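Local coordinates for CurD (Moorea producens 3L, PDB 5KP7), which probably acts as a hydroxymethylglutaryl-CoA synthase-like acyltransferase of the thiolase-like superfamily and binds 4'-phosphopantetheine, at residues K95-G108 with G124-C138. The protein carries 3 engineered substitutions. Residues are numbered along the deposited sequence; the frame is centred on the assembly and turned at random.
Sequences KQRIEMVITCSESG and GLSRNCRMFELKQAC
Phe132 meets Met100 and Ile102 where strands 98-104 and 130-134 run side by side. With chi1 at 54°, its CG sits between the backbone N and the carbonyl carbon, and this brings the end of the ring in toward the side chains of the neighbouring strand. Ile102 lies alongside the ring and points the same way, CD1 being 3.7 Å from Phe132 CZ. Met100 SD stands 4.9 Å from the centroid of the Phe132 ring in an oblique Met-aromatic contact.

The side chain of Glu133 can be followed outward on the other face, which it shares with Val101 and Thr103. CB and then CG pass the Thr103 carbonyl, with Glu133 CG 3.4 Å from Thr103 O. An extended chain carries the carboxylate on to Ser105 and Gly108. There Glu133 OE1 takes a bond from a water 2.6 Å away that also donates to Ser105 O, while OE2 accepts from Met115 N.

The strand directions differ by 21°, and six alternating backbone bonds join them in parallel register, from Arg130 N to Glu99 O through to Ser105 N to Leu134 O. With helix 115-123 between them in sequence, they form a beta-alpha-beta unit in which 130-134 is an outermost strand of the sheet within the chain.

Before strand 130-134, Leu125 sends CD1 to within 3.6 Å of Val101 CG2, which also touches Cys129 SG. A water donates to Lys95 O and Ile98 O and accepts from Ser126 N, which lies 2.8 Å from the water. At the far end, Cys138 lies near the ligand site, its side chain about 5 Å from that of Asn320 and about 7 Å from the bound phosphopantetheine.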
ATOM      1  N   LYS A  95     -22.868  -4.668  17.285  1.00 31.54           N
ATOM      2  CA  LYS A  95     -22.897  -5.096  15.861  1.00 31.15           C
ATOM      3  C   LYS A  95     -24.005  -4.390  15.111  1.00 30.50           C
ATOM      4  O   LYS A  95     -23.818  -3.940  13.976  1.00 29.41           O
ATOM      5  CB  LYS A  95     -23.095  -6.619  15.772  1.00 32.12           C
ATOM      6  CG  LYS A  95     -23.159  -7.211  14.367  1.00 32.59           C
ATOM      7  CD  LYS A  95     -23.117  -8.729  14.465  1.00 34.25           C
ATOM      8  CE  LYS A  95     -23.233  -9.423  13.130  1.00 35.00           C
ATOM      9  NZ  LYS A  95     -23.191 -10.938  13.189  1.00 36.53           N
ATOM     10  N   GLN A  96     -25.168  -4.282  15.742  1.00 31.30           N
ATOM     11  CA  GLN A  96     -26.286  -3.559  15.154  1.00 32.05           C
ATOM     12  C   GLN A  96     -26.053  -2.066  14.976  1.00 30.81           C
ATOM     13  O   GLN A  96     -26.701  -1.468  14.138  1.00 30.81           O
ATOM     14  CB  GLN A  96     -27.573  -3.794  15.966  1.00 35.05           C
ATOM     15  CG  GLN A  96     -28.038  -5.235  15.904  1.00 37.55           C
ATOM     16  CD  GLN A  96     -28.377  -5.643  14.499  1.00 39.74           C
ATOM     17  OE1 GLN A  96     -29.180  -4.999  13.845  1.00 42.44           O
ATOM     18  NE2 GLN A  96     -27.736  -6.685  14.010  1.00 42.39           N
ATOM     19  N   ARG A  97     -25.120  -1.476  15.719  1.00 29.58           N
ATOM     20  CA  ARG A  97     -24.764  -0.084  15.540  1.00 29.23           C
ATOM     21  C   ARG A  97     -23.946   0.206  14.262  1.00 26.91           C
ATOM     22  O   ARG A  97     -23.813   1.364  13.916  1.00 25.85           O
ATOM     23  CB  ARG A  97     -24.031   0.478  16.764  1.00 30.94           C
ATOM     24  CG  ARG A  97     -24.948   0.681  17.975  1.00 33.38           C
ATOM     25  CD  ARG A  97     -24.173   1.083  19.213  1.00 35.54           C
ATOM     26  NE  ARG A  97     -25.093   1.341  20.333  1.00 38.50           N
ATOM     27  CZ  ARG A  97     -25.263   0.582  21.423  1.00 40.82           C
ATOM     28  NH1 ARG A  97     -24.553  -0.526  21.645  1.00 41.70           N
ATOM     29  NH2 ARG A  97     -26.161   0.953  22.337  1.00 42.80           N
ATOM     30  N   ILE A  98     -23.427  -0.813  13.592  1.00 25.84           N
ATOM     31  CA  ILE A  98     -22.716  -0.590  12.321  1.00 24.71           C
ATOM     32  C   ILE A  98     -23.777  -0.222  11.262  1.00 24.80           C
ATOM     33  O   ILE A  98     -24.603  -1.056  10.891  1.00 25.03           O
ATOM     34  CB  ILE A  98     -21.883  -1.800  11.878  1.00 24.24           C
ATOM     35  CG1 ILE A  98     -20.794  -2.096  12.922  1.00 24.44           C
ATOM     36  CG2 ILE A  98     -21.294  -1.537  10.496  1.00 23.40           C
ATOM     37  CD1 ILE A  98     -20.120  -3.455  12.768  1.00 24.36           C
ATOM     38  N   GLU A  99     -23.773   1.036  10.831  1.00 24.89           N
ATOM     39  CA  GLU A  99     -24.746   1.522   9.860  1.00 25.10           C
ATOM     40  C   GLU A  99     -24.126   2.033   8.554  1.00 23.77           C
ATOM     41  O   GLU A  99     -24.817   2.639   7.752  1.00 22.94           O
ATOM     42  CB  GLU A  99     -25.610   2.615  10.487  1.00 27.28           C
ATOM     43  CG  GLU A  99     -26.402   2.073  11.686  1.00 29.90           C
ATOM     44  CD  GLU A  99     -27.633   2.866  12.034  1.00 32.56           C
ATOM     45  OE1 GLU A  99     -27.839   3.979  11.497  1.00 34.74           O
ATOM     46  OE2 GLU A  99     -28.403   2.361  12.906  1.00 36.66           O
ATOM     47  N   MET A 100     -22.837   1.791   8.351  1.00 22.82           N
ATOM     48  CA  MET A 100     -22.199   2.069   7.074  1.00 22.37           C
ATOM     49  C   MET A 100     -21.094   1.057   6.862  1.00 21.75           C
ATOM     50  O   MET A 100     -20.302   0.814   7.796  1.00 21.35           O
ATOM     51  CB  MET A 100     -21.642   3.494   7.033  1.00 23.06           C
ATOM     52  CG  MET A 100     -21.054   3.854   5.675  1.00 23.22           C
ATOM     53  SD  MET A 100     -20.723   5.616   5.426  1.00 25.11           S
ATOM     54  CE  MET A 100     -19.459   5.934   6.556  1.00 24.75           C
ATOM     55  N   VAL A 101     -21.059   0.465   5.667  1.00 20.75           N
ATOM     56  CA  VAL A 101     -19.980  -0.427   5.245  1.00 20.62           C
ATOM     57  C   VAL A 101     -19.406   0.161   3.952  1.00 20.23           C
ATOM     58  O   VAL A 101     -20.129   0.293   2.960  1.00 20.44           O
ATOM     59  CB  VAL A 101     -20.489  -1.854   4.990  1.00 20.97           C
ATOM     60  CG1 VAL A 101     -19.386  -2.716   4.420  1.00 20.77           C
ATOM     61  CG2 VAL A 101     -21.023  -2.489   6.259  1.00 21.98           C
ATOM     62  N   ILE A 102     -18.140   0.566   3.998  1.00 19.86           N
ATOM     63  CA  ILE A 102     -17.437   1.089   2.831  1.00 19.60           C
ATOM     64  C   ILE A 102     -16.350   0.107   2.459  1.00 19.43           C
ATOM     65  O   ILE A 102     -15.437  -0.173   3.265  1.00 19.90           O
ATOM     66  CB  ILE A 102     -16.792   2.461   3.071  1.00 19.97           C
ATOM     67  CG1 ILE A 102     -17.836   3.461   3.607  1.00 20.87           C
ATOM     68  CG2 ILE A 102     -16.190   2.947   1.767  1.00 19.64           C
ATOM     69  CD1 ILE A 102     -17.296   4.868   3.816  1.00 21.38           C
ATOM     70  N   THR A 103     -16.429  -0.453   1.253  1.00 19.16           N
ATOM     71  CA  THR A 103     -15.360  -1.293   0.732  1.00 19.51           C
ATOM     72  C   THR A 103     -14.485  -0.438  -0.156  1.00 19.17           C
ATOM     73  O   THR A 103     -14.988   0.270  -1.029  1.00 19.77           O
ATOM     74  CB  THR A 103     -15.938  -2.491  -0.029  1.00 20.23           C
ATOM     75  OG1 THR A 103     -16.768  -3.239   0.865  1.00 21.48           O
ATOM     76  CG2 THR A 103     -14.832  -3.391  -0.505  1.00 21.04           C
ATOM     77  N   CYS A 104     -13.188  -0.488   0.056  1.00 18.65           N
ATOM     78  CA  CYS A 104     -12.212   0.365  -0.642  1.00 18.70           C
ATOM     79  C   CYS A 104     -11.337  -0.541  -1.444  1.00 18.04           C
ATOM     80  O   CYS A 104     -10.665  -1.435  -0.878  1.00 17.79           O
ATOM     81  CB  CYS A 104     -11.399   1.154   0.384  1.00 19.30           C
ATOM     82  SG  CYS A 104     -12.450   2.180   1.458  1.00 20.70           S
ATOM     83  N   SER A 105     -11.355  -0.406  -2.759  1.00 17.55           N
ATOM     84  CA  SER A 105     -10.723  -1.427  -3.598  1.00 17.83           C
ATOM     85  C   SER A 105     -10.443  -0.887  -5.007  1.00 17.87           C
ATOM     86  O   SER A 105     -11.152   0.027  -5.462  1.00 17.67           O
ATOM     87  CB  SER A 105     -11.622  -2.689  -3.673  1.00 17.82           C
ATOM     88  OG  SER A 105     -10.941  -3.761  -4.310  1.00 18.07           O
ATOM     89  N   GLU A 106      -9.460  -1.487  -5.659  1.00 18.03           N
ATOM     90  CA  GLU A 106      -9.242  -1.349  -7.098  1.00 18.71           C
ATOM     91  C   GLU A 106      -9.330  -2.716  -7.782  1.00 18.66           C
ATOM     92  O   GLU A 106      -8.875  -2.878  -8.923  1.00 19.07           O
ATOM     93  CB  GLU A 106      -7.960  -0.587  -7.419  1.00 19.59           C
ATOM     94  CG  GLU A 106      -6.694  -1.176  -6.814  1.00 20.75           C
ATOM     95  CD  GLU A 106      -5.598  -0.122  -6.703  1.00 22.74           C
ATOM     96  OE1 GLU A 106      -5.535   0.593  -5.684  1.00 24.07           O
ATOM     97  OE2 GLU A 106      -4.813  -0.015  -7.638  1.00 24.62           O
ATOM     98  N   SER A 107      -9.976  -3.672  -7.101  1.00 18.60           N
ATOM     99  CA  SER A 107     -10.113  -5.065  -7.532  1.00 18.73           C
ATOM    100  C   SER A 107     -11.577  -5.437  -7.582  1.00 19.19           C
ATOM    101  O   SER A 107     -11.964  -6.597  -7.245  1.00 19.21           O
ATOM    102  CB  SER A 107      -9.355  -6.008  -6.533  1.00 19.41           C
ATOM    103  OG  SER A 107      -8.020  -5.656  -6.385  1.00 20.42           O
ATOM    104  N   GLY A 108     -12.433  -4.501  -7.987  1.00 18.63           N
ATOM    105  CA  GLY A 108     -13.902  -4.741  -7.978  1.00 18.91           C
ATOM    106  C   GLY A 108     -14.351  -5.855  -8.893  1.00 19.10           C
ATOM    107  O   GLY A 108     -13.629  -6.271  -9.806  1.00 19.32           O
ATOM    108  N   GLY A 124     -23.329 -10.930   8.736  1.00 24.56           N
ATOM    109  CA  GLY A 124     -24.595 -10.877   9.474  1.00 25.18           C
ATOM    110  C   GLY A 124     -24.964  -9.497   9.974  1.00 25.00           C
ATOM    111  O   GLY A 124     -25.553  -9.367  11.046  1.00 26.19           O
ATOM    112  N   LEU A 125     -24.611  -8.459   9.230  1.00 24.41           N
ATOM    113  CA  LEU A 125     -24.825  -7.083   9.675  1.00 24.16           C
ATOM    114  C   LEU A 125     -26.268  -6.657   9.466  1.00 24.47           C
ATOM    115  O   LEU A 125     -27.031  -7.316   8.767  1.00 24.23           O
ATOM    116  CB  LEU A 125     -23.846  -6.135   8.954  1.00 23.86           C
ATOM    117  CG  LEU A 125     -22.366  -6.431   9.162  1.00 23.91           C
ATOM    118  CD1 LEU A 125     -21.555  -5.350   8.460  1.00 23.51           C
ATOM    119  CD2 LEU A 125     -21.995  -6.479  10.641  1.00 24.70           C
ATOM    120  N   SER A 126     -26.636  -5.544  10.087  1.00 24.52           N
ATOM    121  CA  SER A 126     -27.979  -4.979   9.974  1.00 24.85           C
ATOM    122  C   SER A 126     -28.362  -4.637   8.535  1.00 24.32           C
ATOM    123  O   SER A 126     -27.498  -4.211   7.740  1.00 23.60           O
ATOM    124  CB  SER A 126     -28.084  -3.680  10.791  1.00 25.33           C
ATOM    125  OG  SER A 126     -29.406  -3.162  10.734  1.00 26.05           O
ATOM    126  N   ARG A 127     -29.661  -4.774   8.215  1.00 24.57           N
ATOM    127  CA  ARG A 127     -30.148  -4.269   6.944  1.00 24.53           C
ATOM    128  C   ARG A 127     -30.272  -2.750   6.927  1.00 24.08           C
ATOM    129  O   ARG A 127     -30.319  -2.148   5.834  1.00 22.89           O
ATOM    130  CB  ARG A 127     -31.481  -4.927   6.568  1.00 25.83           C
ATOM    131  CG  ARG A 127     -31.309  -6.359   6.150  1.00 26.63           C
ATOM    132  CD  ARG A 127     -32.577  -6.928   5.537  1.00 28.10           C
ATOM    133  NE  ARG A 127     -32.306  -8.241   4.945  1.00 28.89           N
ATOM    134  CZ  ARG A 127     -33.143  -8.887   4.118  1.00 30.11           C
ATOM    135  NH1 ARG A 127     -34.304  -8.359   3.787  1.00 30.65           N
ATOM    136  NH2 ARG A 127     -32.767 -10.057   3.579  1.00 31.05           N
ATOM    137  N   ASN A 128     -30.308  -2.121   8.096  1.00 24.30           N
ATOM    138  CA  ASN A 128     -30.333  -0.650   8.166  1.00 24.73           C
ATOM    139  C   ASN A 128     -28.891  -0.149   8.131  1.00 24.61           C
ATOM    140  O   ASN A 128     -28.331   0.299   9.137  1.00 25.07           O
ATOM    141  CB  ASN A 128     -31.096  -0.168   9.418  1.00 25.71           C
ATOM    142  CG  ASN A 128     -32.538  -0.589   9.405  1.00 26.33           C
ATOM    143  OD1 ASN A 128     -33.005  -1.290  10.320  1.00 27.59           O
ATOM    144  ND2 ASN A 128     -33.288  -0.131   8.420  1.00 25.86           N
ATOM    145  N   CYS A 129     -28.313  -0.200   6.934  1.00 24.13           N
ATOM    146  CA  CYS A 129     -26.883   0.029   6.751  1.00 24.29           C
ATOM    147  C   CYS A 129     -26.655   0.583   5.342  1.00 23.53           C
ATOM    148  O   CYS A 129     -27.048  -0.063   4.366  1.00 24.15           O
ATOM    149  CB  CYS A 129     -26.161  -1.316   6.854  1.00 24.76           C
ATOM    150  SG  CYS A 129     -24.373  -1.178   6.977  1.00 26.24           S
ATOM    151  N   ARG A 130     -25.989   1.730   5.241  1.00 22.33           N
ATOM    152  CA  ARG A 130     -25.547   2.238   3.949  1.00 21.92           C
ATOM    153  C   ARG A 130     -24.367   1.404   3.466  1.00 21.35           C
ATOM    154  O   ARG A 130     -23.463   1.132   4.261  1.00 21.48           O
ATOM    155  CB  ARG A 130     -25.083   3.684   4.096  1.00 22.14           C
ATOM    156  CG  ARG A 130     -26.145   4.673   4.512  1.00 23.15           C
ATOM    157  CD  ARG A 130     -25.572   6.068   4.408  1.00 23.51           C
ATOM    158  NE  ARG A 130     -26.540   7.143   4.630  1.00 24.31           N
ATOM    159  CZ  ARG A 130     -26.438   8.121   5.545  1.00 25.32           C
ATOM    160  NH1 ARG A 130     -25.469   8.150   6.455  1.00 25.72           N
ATOM    161  NH2 ARG A 130     -27.341   9.085   5.561  1.00 25.87           N
ATOM    162  N   MET A 131     -24.348   1.033   2.183  1.00 20.85           N
ATOM    163  CA  MET A 131     -23.329   0.148   1.633  1.00 20.33           C
ATOM    164  C   MET A 131     -22.869   0.680   0.294  1.00 20.09           C
ATOM    165  O   MET A 131     -23.691   0.977  -0.571  1.00 20.10           O
ATOM    166  CB  MET A 131     -23.919  -1.257   1.448  1.00 21.07           C
ATOM    167  CG  MET A 131     -24.161  -1.974   2.745  1.00 22.08           C
ATOM    168  SD  MET A 131     -24.854  -3.624   2.519  1.00 22.94           S
ATOM    169  CE  MET A 131     -26.536  -3.181   2.096  1.00 23.24           C
ATOM    170  N   PHE A 132     -21.562   0.835   0.122  1.00 19.32           N
ATOM    171  CA  PHE A 132     -21.015   1.266  -1.159  1.00 19.03           C
ATOM    172  C   PHE A 132     -19.529   0.949  -1.239  1.00 18.90           C
ATOM    173  O   PHE A 132     -18.917   0.523  -0.237  1.00 18.44           O
ATOM    174  CB  PHE A 132     -21.328   2.759  -1.466  1.00 19.75           C
ATOM    175  CG  PHE A 132     -20.920   3.699  -0.399  1.00 20.19           C
ATOM    176  CD1 PHE A 132     -19.657   4.260  -0.418  1.00 20.31           C
ATOM    177  CD2 PHE A 132     -21.797   4.047   0.604  1.00 20.81           C
ATOM    178  CE1 PHE A 132     -19.259   5.142   0.589  1.00 20.96           C
ATOM    179  CE2 PHE A 132     -21.416   4.933   1.611  1.00 21.44           C
ATOM    180  CZ  PHE A 132     -20.146   5.484   1.590  1.00 21.18           C
ATOM    181  N   GLU A 133     -18.970   1.151  -2.430  1.00 18.54           N
ATOM    182  CA  GLU A 133     -17.561   0.858  -2.732  1.00 18.99           C
ATOM    183  C   GLU A 133     -16.890   2.128  -3.249  1.00 19.19           C
ATOM    184  O   GLU A 133     -17.475   2.858  -4.043  1.00 19.99           O
ATOM    185  CB  GLU A 133     -17.503  -0.278  -3.749  1.00 19.24           C
ATOM    186  CG  GLU A 133     -16.142  -0.870  -4.031  1.00 19.74           C
ATOM    187  CD  GLU A 133     -16.214  -2.088  -4.936  1.00 20.14           C
ATOM    188  OE1 GLU A 133     -15.382  -2.136  -5.855  1.00 20.82           O
ATOM    189  OE2 GLU A 133     -17.093  -2.989  -4.745  1.00 20.42           O
ATOM    190  N   LEU A 134     -15.643   2.337  -2.845  0.50 18.82           N
ATOM    191  CA  LEU A 134     -14.934   3.559  -3.098  0.50 18.89           C
ATOM    192  C   LEU A 134     -13.640   3.261  -3.857  0.50 18.84           C
ATOM    193  O   LEU A 134     -12.905   2.340  -3.462  0.50 18.46           O
ATOM    194  CB  LEU A 134     -14.652   4.221  -1.748  0.50 19.06           C
ATOM    195  CG  LEU A 134     -14.165   5.651  -1.810  0.50 19.23           C
ATOM    196  CD1 LEU A 134     -14.534   6.370  -0.529  0.50 19.56           C
ATOM    197  CD2 LEU A 134     -12.662   5.713  -2.051  0.50 19.27           C
ATOM    198  N   LYS A 135     -13.377   4.044  -4.921  1.00 18.92           N
ATOM    199  CA  LYS A 135     -12.262   3.846  -5.854  1.00 19.18           C
ATOM    200  C   LYS A 135     -11.449   5.144  -5.991  1.00 19.75           C
ATOM    201  O   LYS A 135     -12.005   6.217  -6.286  1.00 19.32           O
ATOM    202  CB  LYS A 135     -12.826   3.438  -7.222  1.00 19.92           C
ATOM    203  CG  LYS A 135     -11.813   3.293  -8.334  1.00 20.70           C
ATOM    204  CD  LYS A 135     -12.404   2.809  -9.643  1.00 21.39           C
ATOM    205  CE  LYS A 135     -13.452   3.689 -10.225  1.00 21.82           C
ATOM    206  NZ  LYS A 135     -14.060   3.089 -11.475  1.00 21.22           N
ATOM    207  N   GLN A 136     -10.142   5.026  -5.809  1.00 19.94           N
ATOM    208  CA  GLN A 136      -9.139   6.038  -6.265  1.00 20.38           C
ATOM    209  C   GLN A 136      -7.756   5.433  -6.028  1.00 19.99           C
ATOM    210  O   GLN A 136      -6.937   5.891  -5.196  1.00 20.32           O
ATOM    211  CB  GLN A 136      -9.284   7.416  -5.618  1.00 20.88           C
ATOM    212  CG  GLN A 136      -8.209   8.451  -6.035  1.00 21.89           C
ATOM    213  CD  GLN A 136      -7.645   8.296  -7.434  1.00 22.82           C
ATOM    214  OE1 GLN A 136      -6.405   8.056  -7.605  1.00 26.05           O
ATOM    215  NE2 GLN A 136      -8.457   8.463  -8.414  1.00 22.26           N
ATOM    216  N   ALA A 137      -7.546   4.364  -6.775  1.00 19.32           N
ATOM    217  CA  ALA A 137      -6.357   3.533  -6.642  1.00 19.28           C
ATOM    218  C   ALA A 137      -6.024   3.321  -5.159  1.00 19.30           C
ATOM    219  O   ALA A 137      -6.939   3.044  -4.373  1.00 18.56           O
ATOM    220  CB  ALA A 137      -5.234   4.118  -7.431  1.00 19.84           C
ATOM    221  N   CYS A 138      -4.755   3.448  -4.744  1.00 19.45           N
ATOM    222  CA  CYS A 138      -4.418   3.083  -3.369  1.00 19.84           C
ATOM    223  C   CYS A 138      -4.845   4.109  -2.316  1.00 19.58           C
ATOM    224  O   CYS A 138      -4.666   3.862  -1.141  1.00 20.42           O
ATOM    225  CB  CYS A 138      -2.919   2.807  -3.217  1.00 20.64           C
ATOM    226  SG  CYS A 138      -2.271   1.620  -4.395  1.00 22.70           S
TER
HETATM  227  O   HOH W   1     -24.853  -3.815  11.449  1.00 25.00           O
HETATM  228  O   HOH W   2     -28.073  -8.410  11.911  1.00 41.94           O
HETATM  229  O   HOH W   3     -28.703  -0.808  12.254  1.00 42.96           O
HETATM  230  O   HOH W   4     -24.954   5.537   8.018  1.00 27.37           O
HETATM  231  O   HOH W   5     -13.624  -0.323  -6.636  1.00 19.97           O
HETATM  232  O   HOH W   6      -9.355   2.234  -5.734  1.00 20.70           O